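Aspartokinase (PDB 3L76) binds lysine and threonine at its ACT domains and probably phosphorylates the beta-carboxyl group of aspartate with ATP, the first step of the branched pathway toward both amino acids. Local coordinates at residues A[69-74]-A[145-150]. Numbering follows the deposited sequence.
Sequences LLSTGE and LEITTL
T149 and S71 meet where strand 145-148 runs out against helix 63-87, within the amino acid kinase fold of the N-terminal part. The strand pairs antiparallel with strand 130-138, through the backbone of T148 and F136 among others, and the closest alpha carbons across the contact are CA of S71 and CA of T148, 5.2 Å apart. T149 can be followed outward from its backbone. Its CB lies 4.0 Å from OE1 of E74, and there the side chain forks. The hydroxyl branch approaches residues 69-74 no closer than 4.2 Å, OG1 to CB of L70. The methyl branch does most of the touching: CG2 stands anti to the carbonyl carbon of T149, which carries it onto the helix surface, 3.4 Å from CA of S71 and 3.7 Å from CB of S71. E74 crosses this methyl with its CG and carboxylate, CD 3.5 Å from CG2 of T149; the chain is bent at chi2 (-129°). The same S71 also meets I147. Its OG is hydrogen-bonded within the helix to NE2 of Q75, and its contact with the strand is by van der Waals packing. The chain turns a corner at 146-147, and I147 there packs on I147 of the second subunit, placing this end of the contact in the subunit interface. On the helix side, CG2 of I147 sits 3.5 Å from OG of S71.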
loop_
_atom_site.group_PDB
_atom_site.type_symbol
_atom_site.label_atom_id
_atom_site.label_comp_id
_atom_site.label_asym_id
_atom_site.label_seq_id
_atom_site.Cartn_x
_atom_site.Cartn_y
_atom_site.Cartn_z
ATOM N N LEU A 69 -4.290 -3.583 -3.358
ATOM C CA LEU A 69 -3.116 -3.334 -4.180
ATOM C C LEU A 69 -3.178 -1.956 -4.835
ATOM O O LEU A 69 -2.276 -1.128 -4.676
ATOM C CB LEU A 69 -2.997 -4.418 -5.244
ATOM C CG LEU A 69 -1.631 -4.612 -5.890
ATOM C CD1 LEU A 69 -1.728 -5.728 -6.899
ATOM C CD2 LEU A 69 -1.172 -3.335 -6.559
ATOM N N LEU A 70 -4.259 -1.714 -5.562
ATOM C CA LEU A 70 -4.424 -0.472 -6.314
ATOM C C LEU A 70 -4.538 0.739 -5.387
ATOM O O LEU A 70 -4.196 1.861 -5.764
ATOM C CB LEU A 70 -5.631 -0.574 -7.269
ATOM C CG LEU A 70 -5.367 -1.214 -8.643
ATOM C CD1 LEU A 70 -5.080 -2.722 -8.571
ATOM C CD2 LEU A 70 -6.528 -0.939 -9.596
ATOM N N SER A 71 -5.010 0.501 -4.171
ATOM C CA SER A 71 -5.120 1.552 -3.164
ATOM C C SER A 71 -3.774 2.123 -2.729
ATOM O O SER A 71 -3.712 3.260 -2.258
ATOM C CB SER A 71 -5.856 1.033 -1.929
ATOM O OG SER A 71 -5.395 1.696 -0.766
ATOM N N THR A 72 -2.703 1.343 -2.871
ATOM C CA THR A 72 -1.404 1.763 -2.343
ATOM C C THR A 72 -0.787 2.930 -3.111
ATOM O O THR A 72 -0.083 3.763 -2.522
ATOM C CB THR A 72 -0.389 0.612 -2.296
ATOM O OG1 THR A 72 -0.055 0.221 -3.631
ATOM C CG2 THR A 72 -0.946 -0.580 -1.511
ATOM N N GLY A 73 -1.054 2.990 -4.415
ATOM C CA GLY A 73 -0.549 4.073 -5.245
ATOM C C GLY A 73 -1.149 5.411 -4.855
ATOM O O GLY A 73 -0.501 6.457 -4.940
ATOM N N GLU A 74 -2.402 5.358 -4.420
ATOM C CA GLU A 74 -3.132 6.528 -3.968
ATOM C C GLU A 74 -2.595 6.978 -2.621
ATOM O O GLU A 74 -2.466 8.177 -2.355
ATOM C CB GLU A 74 -4.617 6.192 -3.844
ATOM C CG GLU A 74 -5.137 5.320 -4.972
ATOM C CD GLU A 74 -6.392 5.892 -5.595
ATOM O OE1 GLU A 74 -7.372 6.129 -4.850
ATOM O OE2 GLU A 74 -6.392 6.113 -6.827
ATOM N N LEU A 145 -12.079 -4.648 4.716
ATOM C CA LEU A 145 -10.825 -4.105 4.184
ATOM C C LEU A 145 -10.558 -2.706 4.748
ATOM O O LEU A 145 -11.411 -1.832 4.631
ATOM C CB LEU A 145 -10.851 -4.080 2.646
ATOM N N GLU A 146 -9.388 -2.495 5.357
ATOM C CA GLU A 146 -9.091 -1.211 6.012
ATOM C C GLU A 146 -8.955 -0.025 5.040
ATOM O O GLU A 146 -9.397 1.081 5.350
ATOM C CB GLU A 146 -7.862 -1.321 6.932
ATOM C CG GLU A 146 -8.067 -2.242 8.131
ATOM C CD GLU A 146 -9.025 -1.676 9.180
ATOM O OE1 GLU A 146 -9.436 -0.499 9.057
ATOM O OE2 GLU A 146 -9.367 -2.414 10.132
ATOM N N ILE A 147 -8.330 -0.252 3.885
ATOM C CA ILE A 147 -8.241 0.768 2.836
ATOM C C ILE A 147 -8.386 0.155 1.433
ATOM O O ILE A 147 -7.619 -0.726 1.036
ATOM C CB ILE A 147 -6.918 1.581 2.885
ATOM C CG1 ILE A 147 -6.491 1.871 4.324
ATOM C CG2 ILE A 147 -7.068 2.882 2.113
ATOM C CD1 ILE A 147 -5.177 2.599 4.427
ATOM N N THR A 148 -9.379 0.627 0.689
ATOM C CA THR A 148 -9.543 0.236 -0.704
ATOM C C THR A 148 -9.984 1.424 -1.542
ATOM O O THR A 148 -10.456 2.433 -1.019
ATOM C CB THR A 148 -10.586 -0.877 -0.873
ATOM O OG1 THR A 148 -11.849 -0.441 -0.347
ATOM C CG2 THR A 148 -10.134 -2.142 -0.156
ATOM N N THR A 149 -9.831 1.294 -2.851
ATOM C CA THR A 149 -10.288 2.321 -3.766
ATOM C C THR A 149 -11.585 1.866 -4.429
ATOM O O THR A 149 -12.044 0.742 -4.202
ATOM C CB THR A 149 -9.225 2.613 -4.822
ATOM O OG1 THR A 149 -8.922 1.407 -5.536
ATOM C CG2 THR A 149 -7.968 3.128 -4.153
ATOM N N LEU A 150 -12.179 2.739 -5.238
ATOM C CA LEU A 150 -13.459 2.437 -5.882
ATOM C C LEU A 150 -13.303 1.848 -7.282
ATOM O O LEU A 150 -14.293 1.469 -7.910
ATOM C CB LEU A 150 -14.345 3.686 -5.955
ATOM C CG LEU A 150 -14.656 4.389 -4.636
ATOM C CD1 LEU A 150 -15.513 5.622 -4.874
ATOM C CD2 LEU A 150 -15.337 3.436 -3.675
#